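Local atomic coordinates of PA0821 (Pseudomonas aeruginosa, PDB entry 7DRG), a protein that probably serves as the immunity protein (antitoxin) that neutralises a putative VRR-NUC domain effector of the type VI secretion system. Residues B[163-175]-B[261-273]. Residues are numbered along the deposited sequence; the frame is centred on the assembly and turned at random.
Sequences LQLFIDFARRLEP and FYRYGDGVVIQAG
Ala170 sets its methyl squarely over the Tyr264 ring: CB of Ala170 stands 4.0 Å from the centroid of that ring and 7° off its normal, a CH-pi contact. The carbonyl oxygen of Gly267 lies over the opposite ring face, offset toward the rim, so the phenol is sandwiched between helix 161-173 and its own hairpin. With chi1 of Tyr264 at 68°, CG sits between the backbone N and the carbonyl carbon, and the ring passes across the last turn of the helix until OH of Tyr264 lies 4.0 Å from Pro175 CD.

One turn earlier in the helix, Ile167 rests CD1 against both strands, 3.6 Å from Val269 CB and 3.9 Å from Tyr262 CB. Val269 CG2 in turn meets the edge of the Phe166 ring, 3.9 Å from CE2 of Phe166. Leu163 crosses Tyr262 at about a right angle, and its CD2 lies 3.7 Å from Gln271 OE1. That oxygen accepts the Tyr262 hydroxyl nearly along its C=O axis (166°), tying neighbouring strands through their side chains; the backbone N of Leu358 is also hydrogen-bonded to this hydroxyl.

Where the helix ends, Glu174 has positive phi and Pro175 follows. A water in the plane of the Tyr264 ring bonds to its OH and donates to Pro175 O and Asp266 OD1. Glu174 OE2 approaches Asp266 OD1 to 2.9 Å, a meeting of like charges that may raise the pKa of one of the acids. No direct hydrogen bond links the segments: apolar packing joins helix to hairpin, and water supplies the polar bridge at the turn.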
ATOM      1  N   LEU B 163      -7.156   8.422  27.327  1.00 18.09           N
ATOM      2  CA  LEU B 163      -6.760   9.814  27.468  1.00 16.36           C
ATOM      3  C   LEU B 163      -6.350  10.130  28.906  1.00 17.95           C
ATOM      4  O   LEU B 163      -5.317  10.768  29.136  1.00 18.49           O
ATOM      5  CB  LEU B 163      -7.921  10.700  27.012  1.00 17.83           C
ATOM      6  CG  LEU B 163      -7.811  12.202  27.229  1.00 21.22           C
ATOM      7  CD1 LEU B 163      -6.602  12.751  26.508  1.00 23.24           C
ATOM      8  CD2 LEU B 163      -9.100  12.868  26.739  1.00 22.03           C
ATOM      9  N   GLN B 164      -7.134   9.666  29.885  1.00 16.87           N
ATOM     10  CA  GLN B 164      -6.783   9.878  31.285  1.00 18.50           C
ATOM     11  C   GLN B 164      -5.441   9.238  31.630  1.00 19.94           C
ATOM     12  O   GLN B 164      -4.634   9.826  32.358  1.00 17.84           O
ATOM     13  CB  GLN B 164      -7.885   9.322  32.189  1.00 20.23           C
ATOM     14  CG  GLN B 164      -7.697   9.668  33.654  1.00 22.62           C
ATOM     15  CD  GLN B 164      -7.959  11.137  33.937  1.00 25.02           C
ATOM     16  OE1 GLN B 164      -9.086  11.619  33.781  1.00 26.72           O
ATOM     17  NE2 GLN B 164      -6.918  11.861  34.334  1.00 29.91           N
ATOM     18  N   LEU B 165      -5.184   8.035  31.115  1.00 18.17           N
ATOM     19  CA  LEU B 165      -3.893   7.392  31.356  1.00 18.11           C
ATOM     20  C   LEU B 165      -2.756   8.226  30.784  1.00 17.37           C
ATOM     21  O   LEU B 165      -1.728   8.426  31.441  1.00 17.05           O
ATOM     22  CB  LEU B 165      -3.865   5.984  30.752  1.00 17.47           C
ATOM     23  CG  LEU B 165      -4.793   4.914  31.313  1.00 21.54           C
ATOM     24  CD1 LEU B 165      -4.608   3.621  30.520  1.00 23.52           C
ATOM     25  CD2 LEU B 165      -4.538   4.685  32.801  1.00 24.92           C
ATOM     26  N   PHE B 166      -2.914   8.703  29.543  1.00 14.99           N
ATOM     27  CA  PHE B 166      -1.831   9.441  28.900  1.00 14.95           C
ATOM     28  C   PHE B 166      -1.477  10.696  29.691  1.00 18.23           C
ATOM     29  O   PHE B 166      -0.294  10.992  29.906  1.00 17.24           O
ATOM     30  CB  PHE B 166      -2.214   9.784  27.454  1.00 17.30           C
ATOM     31  CG  PHE B 166      -1.059  10.246  26.618  1.00 15.53           C
ATOM     32  CD1 PHE B 166      -0.218   9.324  26.016  1.00 15.67           C
ATOM     33  CD2 PHE B 166      -0.811  11.597  26.429  1.00 19.09           C
ATOM     34  CE1 PHE B 166       0.853   9.750  25.250  1.00 15.31           C
ATOM     35  CE2 PHE B 166       0.254  12.022  25.663  1.00 19.80           C
ATOM     36  CZ  PHE B 166       1.086  11.092  25.068  1.00 17.98           C
ATOM     37  N   ILE B 167      -2.489  11.429  30.156  1.00 17.39           N
ATOM     38  CA  ILE B 167      -2.231  12.620  30.960  1.00 20.98           C
ATOM     39  C   ILE B 167      -1.637  12.240  32.312  1.00 18.43           C
ATOM     40  O   ILE B 167      -0.681  12.867  32.780  1.00 19.28           O
ATOM     41  CB  ILE B 167      -3.521  13.441  31.120  1.00 19.72           C
ATOM     42  CG1 ILE B 167      -4.136  13.772  29.756  1.00 24.31           C
ATOM     43  CG2 ILE B 167      -3.241  14.699  31.930  1.00 19.55           C
ATOM     44  CD1 ILE B 167      -3.178  14.400  28.782  1.00 26.99           C
ATOM     45  N   ASP B 168      -2.204  11.225  32.972  1.00 17.01           N
ATOM     46  CA  ASP B 168      -1.685  10.801  34.269  1.00 15.95           C
ATOM     47  C   ASP B 168      -0.231  10.368  34.164  1.00 18.02           C
ATOM     48  O   ASP B 168       0.584  10.692  35.037  1.00 17.61           O
ATOM     49  CB  ASP B 168      -2.527   9.659  34.839  1.00 16.68           C
ATOM     50  CG  ASP B 168      -3.863  10.136  35.408  1.00 20.75           C
ATOM     51  OD1 ASP B 168      -4.113  11.352  35.407  1.00 22.84           O
ATOM     52  OD2 ASP B 168      -4.671   9.286  35.843  1.00 22.53           O
ATOM     53  N   PHE B 169       0.114   9.640  33.096  1.00 16.84           N
ATOM     54  CA  PHE B 169       1.490   9.172  32.946  1.00 16.37           C
ATOM     55  C   PHE B 169       2.428  10.337  32.657  1.00 15.63           C
ATOM     56  O   PHE B 169       3.549  10.388  33.180  1.00 19.07           O
ATOM     57  CB  PHE B 169       1.605   8.139  31.809  1.00 14.52           C
ATOM     58  CG  PHE B 169       0.846   6.851  32.030  1.00 16.58           C
ATOM     59  CD1 PHE B 169       0.115   6.612  33.179  1.00 17.47           C
ATOM     60  CD2 PHE B 169       0.890   5.857  31.053  1.00 15.39           C
ATOM     61  CE1 PHE B 169      -0.574   5.429  33.353  1.00 16.09           C
ATOM     62  CE2 PHE B 169       0.204   4.668  31.222  1.00 19.48           C
ATOM     63  CZ  PHE B 169      -0.521   4.446  32.368  1.00 20.04           C
ATOM     64  N   ALA B 170       1.994  11.272  31.809  1.00 17.01           N
ATOM     65  CA  ALA B 170       2.810  12.446  31.524  1.00 17.51           C
ATOM     66  C   ALA B 170       3.092  13.221  32.799  1.00 21.37           C
ATOM     67  O   ALA B 170       4.215  13.692  33.021  1.00 20.08           O
ATOM     68  CB  ALA B 170       2.101  13.340  30.508  1.00 20.93           C
ATOM     69  N   ARG B 171       2.074  13.349  33.646  1.00 19.67           N
ATOM     70  CA  ARG B 171       2.206  14.094  34.890  1.00 20.54           C
ATOM     71  C   ARG B 171       3.279  13.491  35.794  1.00 23.60           C
ATOM     72  O   ARG B 171       4.046  14.227  36.428  1.00 25.68           O
ATOM     73  CB  ARG B 171       0.847  14.127  35.583  1.00 28.63           C
ATOM     74  CG  ARG B 171       0.718  15.076  36.739  1.00 33.71           C
ATOM     75  CD  ARG B 171      -0.685  15.665  36.740  1.00 23.65           C
ATOM     76  NE  ARG B 171      -1.717  14.661  36.466  1.00 22.34           N
ATOM     77  CZ  ARG B 171      -2.909  14.947  35.952  1.00 23.74           C
ATOM     78  NH1 ARG B 171      -3.212  16.204  35.644  1.00 26.29           N
ATOM     79  NH2 ARG B 171      -3.797  13.982  35.734  1.00 25.28           N
ATOM     80  N   ARG B 172       3.371  12.166  35.841  1.00 18.99           N
ATOM     81  CA  ARG B 172       4.361  11.530  36.744  1.00 22.19           C
ATOM     82  C   ARG B 172       5.753  11.415  36.126  1.00 25.64           C
ATOM     83  O   ARG B 172       6.684  11.409  36.884  1.00 24.27           O
ATOM     84  CB  ARG B 172       4.107  10.048  37.025  1.00 26.97           C
ATOM     85  CG  ARG B 172       2.677   9.601  37.137  1.00 33.51           C
ATOM     86  CD  ARG B 172       2.561   8.339  37.945  1.00 23.83           C
ATOM     87  NE  ARG B 172       1.237   8.334  38.498  1.00 23.00           N
ATOM     88  CZ  ARG B 172       0.188   7.840  37.884  1.00 26.07           C
ATOM     89  NH1 ARG B 172       0.327   7.278  36.706  1.00 19.54           N
ATOM     90  NH2 ARG B 172      -0.997   7.898  38.439  1.00 23.99           N
ATOM     91  N   LEU B 173       5.859  11.271  34.807  1.00 19.34           N
ATOM     92  CA  LEU B 173       7.153  10.987  34.213  1.00 16.60           C
ATOM     93  C   LEU B 173       7.843  12.226  33.670  1.00 19.39           C
ATOM     94  O   LEU B 173       9.036  12.150  33.342  1.00 22.87           O
ATOM     95  CB  LEU B 173       7.001   9.953  33.085  1.00 17.75           C
ATOM     96  CG  LEU B 173       6.429   8.601  33.528  1.00 18.92           C
ATOM     97  CD1 LEU B 173       6.206   7.693  32.325  1.00 19.71           C
ATOM     98  CD2 LEU B 173       7.357   7.929  34.536  1.00 20.49           C
ATOM     99  N   GLU B 174       7.129  13.352  33.572  1.00 19.96           N
ATOM    100  CA  GLU B 174       7.615  14.600  32.987  1.00 22.31           C
ATOM    101  C   GLU B 174       8.431  14.330  31.714  1.00 21.89           C
ATOM    102  O   GLU B 174       9.628  14.618  31.663  1.00 21.91           O
ATOM    103  CB  GLU B 174       8.422  15.407  33.999  1.00 28.32           C
ATOM    104  CG  GLU B 174       7.611  15.698  35.267  1.00 36.31           C
ATOM    105  CD  GLU B 174       8.027  16.977  35.973  1.00 52.84           C
ATOM    106  OE1 GLU B 174       9.223  17.110  36.307  1.00 58.05           O
ATOM    107  OE2 GLU B 174       7.146  17.845  36.195  1.00 49.23           O
ATOM    108  N   PRO B 175       7.798  13.782  30.678  1.00 20.02           N
ATOM    109  CA  PRO B 175       8.541  13.320  29.500  1.00 19.34           C
ATOM    110  C   PRO B 175       9.110  14.471  28.691  1.00 20.40           C
ATOM    111  O   PRO B 175       8.680  15.623  28.795  1.00 23.14           O
ATOM    112  CB  PRO B 175       7.483  12.558  28.687  1.00 19.10           C
ATOM    113  CG  PRO B 175       6.325  12.344  29.635  1.00 19.77           C
ATOM    114  CD  PRO B 175       6.354  13.518  30.556  1.00 19.24           C
ATOM    115  N   PHE B 261      -6.053  21.469  25.382  1.00 22.26           N
ATOM    116  CA  PHE B 261      -4.718  21.581  25.946  1.00 25.11           C
ATOM    117  C   PHE B 261      -4.756  21.147  27.399  1.00 27.41           C
ATOM    118  O   PHE B 261      -5.589  21.624  28.177  1.00 26.25           O
ATOM    119  CB  PHE B 261      -4.183  23.009  25.815  1.00 25.51           C
ATOM    120  CG  PHE B 261      -4.132  23.488  24.400  1.00 27.64           C
ATOM    121  CD1 PHE B 261      -5.265  23.995  23.788  1.00 32.83           C
ATOM    122  CD2 PHE B 261      -2.962  23.395  23.664  1.00 28.34           C
ATOM    123  CE1 PHE B 261      -5.226  24.414  22.472  1.00 36.00           C
ATOM    124  CE2 PHE B 261      -2.915  23.821  22.353  1.00 29.39           C
ATOM    125  CZ  PHE B 261      -4.050  24.329  21.755  1.00 36.89           C
ATOM    126  N   TYR B 262      -3.875  20.220  27.748  1.00 21.22           N
ATOM    127  CA  TYR B 262      -3.758  19.719  29.107  1.00 22.13           C
ATOM    128  C   TYR B 262      -2.390  20.112  29.633  1.00 23.65           C
ATOM    129  O   TYR B 262      -1.366  19.543  29.232  1.00 24.18           O
ATOM    130  CB  TYR B 262      -3.969  18.205  29.158  1.00 23.64           C
ATOM    131  CG  TYR B 262      -5.295  17.776  28.578  1.00 24.03           C
ATOM    132  CD1 TYR B 262      -6.472  17.895  29.312  1.00 25.11           C
ATOM    133  CD2 TYR B 262      -5.373  17.273  27.286  1.00 20.40           C
ATOM    134  CE1 TYR B 262      -7.683  17.514  28.778  1.00 21.18           C
ATOM    135  CE2 TYR B 262      -6.581  16.882  26.744  1.00 23.58           C
ATOM    136  CZ  TYR B 262      -7.731  17.004  27.488  1.00 21.36           C
ATOM    137  OH  TYR B 262      -8.936  16.618  26.944  1.00 23.59           O
ATOM    138  N   ARG B 263      -2.378  21.082  30.536  1.00 23.62           N
ATOM    139  CA  ARG B 263      -1.157  21.443  31.242  1.00 27.62           C
ATOM    140  C   ARG B 263      -0.998  20.482  32.406  1.00 35.63           C
ATOM    141  O   ARG B 263      -1.699  20.577  33.414  1.00 35.82           O
ATOM    142  CB  ARG B 263      -1.203  22.897  31.705  1.00 31.55           C
ATOM    143  CG  ARG B 263      -0.484  23.839  30.753  1.00 36.50           C
ATOM    144  CD  ARG B 263      -0.499  25.296  31.213  1.00 52.60           C
ATOM    145  NE  ARG B 263       0.109  25.474  32.525  1.00 58.49           N
ATOM    146  CZ  ARG B 263      -0.506  26.034  33.560  1.00 59.74           C
ATOM    147  NH1 ARG B 263      -1.748  26.486  33.431  1.00 56.38           N
ATOM    148  NH2 ARG B 263       0.126  26.150  34.720  1.00 60.67           N
ATOM    149  N   TYR B 264      -0.119  19.513  32.238  1.00 30.78           N
ATOM    150  CA  TYR B 264       0.457  18.815  33.365  1.00 34.40           C
ATOM    151  C   TYR B 264       1.641  19.677  33.814  1.00 39.89           C
ATOM    152  O   TYR B 264       1.824  20.798  33.330  1.00 50.42           O
ATOM    153  CB  TYR B 264       0.794  17.376  32.967  1.00 34.25           C
ATOM    154  CG  TYR B 264       1.918  17.293  31.978  1.00 27.45           C
ATOM    155  CD1 TYR B 264       1.689  17.419  30.611  1.00 26.53           C
ATOM    156  CD2 TYR B 264       3.219  17.114  32.416  1.00 27.17           C
ATOM    157  CE1 TYR B 264       2.727  17.368  29.725  1.00 22.58           C
ATOM    158  CE2 TYR B 264       4.259  17.065  31.546  1.00 23.42           C
ATOM    159  CZ  TYR B 264       4.014  17.183  30.195  1.00 25.12           C
ATOM    160  OH  TYR B 264       5.072  17.133  29.334  1.00 26.35           O
ATOM    161  N   GLY B 265       2.448  19.188  34.740  1.00 29.71           N
ATOM    162  CA  GLY B 265       3.502  19.986  35.341  1.00 30.47           C
ATOM    163  C   GLY B 265       4.397  20.837  34.458  1.00 41.42           C
ATOM    164  O   GLY B 265       4.274  22.066  34.451  1.00 52.78           O
ATOM    165  N   ASP B 266       5.312  20.211  33.723  1.00 28.14           N
ATOM    166  CA  ASP B 266       6.356  20.932  33.003  1.00 30.55           C
ATOM    167  C   ASP B 266       6.235  20.731  31.496  1.00 26.83           C
ATOM    168  O   ASP B 266       7.232  20.600  30.781  1.00 33.57           O
ATOM    169  CB  ASP B 266       7.741  20.508  33.479  1.00 45.04           C
ATOM    170  CG  ASP B 266       8.084  19.105  33.055  1.00 60.26           C
ATOM    171  OD1 ASP B 266       7.243  18.213  33.282  1.00 60.77           O
ATOM    172  OD2 ASP B 266       9.169  18.905  32.466  1.00 71.02           O
ATOM    173  N   GLY B 267       5.006  20.713  31.004  1.00 25.26           N
ATOM    174  CA  GLY B 267       4.773  20.596  29.580  1.00 26.49           C
ATOM    175  C   GLY B 267       3.286  20.621  29.321  1.00 27.50           C
ATOM    176  O   GLY B 267       2.486  20.890  30.222  1.00 28.06           O
ATOM    177  N   VAL B 268       2.918  20.316  28.079  1.00 23.38           N
ATOM    178  CA  VAL B 268       1.518  20.321  27.679  1.00 22.52           C
ATOM    179  C   VAL B 268       1.253  19.116  26.786  1.00 20.31           C
ATOM    180  O   VAL B 268       2.127  18.671  26.035  1.00 24.46           O
ATOM    181  CB  VAL B 268       1.139  21.644  26.970  1.00 24.90           C
ATOM    182  CG1 VAL B 268       1.892  21.802  25.656  1.00 27.24           C
ATOM    183  CG2 VAL B 268      -0.372  21.746  26.763  1.00 29.48           C
ATOM    184  N   VAL B 269       0.048  18.563  26.902  1.00 19.78           N
ATOM    185  CA  VAL B 269      -0.474  17.601  25.937  1.00 19.79           C
ATOM    186  C   VAL B 269      -1.543  18.299  25.110  1.00 20.20           C
ATOM    187  O   VAL B 269      -2.457  18.929  25.660  1.00 22.06           O
ATOM    188  CB  VAL B 269      -1.048  16.344  26.613  1.00 19.38           C
ATOM    189  CG1 VAL B 269      -1.724  15.440  25.557  1.00 19.70           C
ATOM    190  CG2 VAL B 269       0.043  15.581  27.324  1.00 20.46           C
ATOM    191  N   ILE B 270      -1.422  18.195  23.796  1.00 17.68           N
ATOM    192  CA  ILE B 270      -2.388  18.753  22.856  1.00 20.14           C
ATOM    193  C   ILE B 270      -3.250  17.612  22.340  1.00 22.90           C
ATOM    194  O   ILE B 270      -2.723  16.582  21.911  1.00 21.42           O
ATOM    195  CB  ILE B 270      -1.682  19.472  21.696  1.00 23.04           C
ATOM    196  CG1 ILE B 270      -0.715  20.527  22.232  1.00 25.99           C
ATOM    197  CG2 ILE B 270      -2.707  20.086  20.733  1.00 22.56           C
ATOM    198  CD1 ILE B 270       0.136  21.175  21.171  1.00 30.86           C
ATOM    199  N   GLN B 271      -4.569  17.787  22.392  1.00 19.95           N
ATOM    200  CA  GLN B 271      -5.515  16.829  21.833  1.00 21.30           C
ATOM    201  C   GLN B 271      -6.035  17.396  20.518  1.00 22.69           C
ATOM    202  O   GLN B 271      -6.642  18.471  20.503  1.00 21.64           O
ATOM    203  CB  GLN B 271      -6.666  16.555  22.805  1.00 20.27           C
ATOM    204  CG  GLN B 271      -7.776  15.685  22.206  1.00 21.83           C
ATOM    205  CD  GLN B 271      -8.928  15.438  23.173  1.00 19.86           C
ATOM    206  OE1 GLN B 271      -8.800  15.652  24.383  1.00 23.61           O
ATOM    207  NE2 GLN B 271     -10.054  14.970  22.646  1.00 22.66           N
ATOM    208  N   ALA B 272      -5.783  16.686  19.421  1.00 19.22           N
ATOM    209  CA  ALA B 272      -6.161  17.157  18.087  1.00 19.95           C
ATOM    210  C   ALA B 272      -7.412  16.411  17.639  1.00 21.36           C
ATOM    211  O   ALA B 272      -7.331  15.382  16.973  1.00 22.69           O
ATOM    212  CB  ALA B 272      -5.014  16.954  17.099  1.00 21.44           C
ATOM    213  N   GLY B 273      -8.579  16.956  17.969  1.00 24.22           N
ATOM    214  CA  GLY B 273      -9.828  16.394  17.499  1.00 26.16           C
ATOM    215  C   GLY B 273     -10.540  15.556  18.550  1.00 24.25           C
ATOM    216  O   GLY B 273     -10.002  15.217  19.606  1.00 22.58           O
TER
HETATM  217  O   HOH W   1       7.308  17.060  30.526  1.00 27.97           O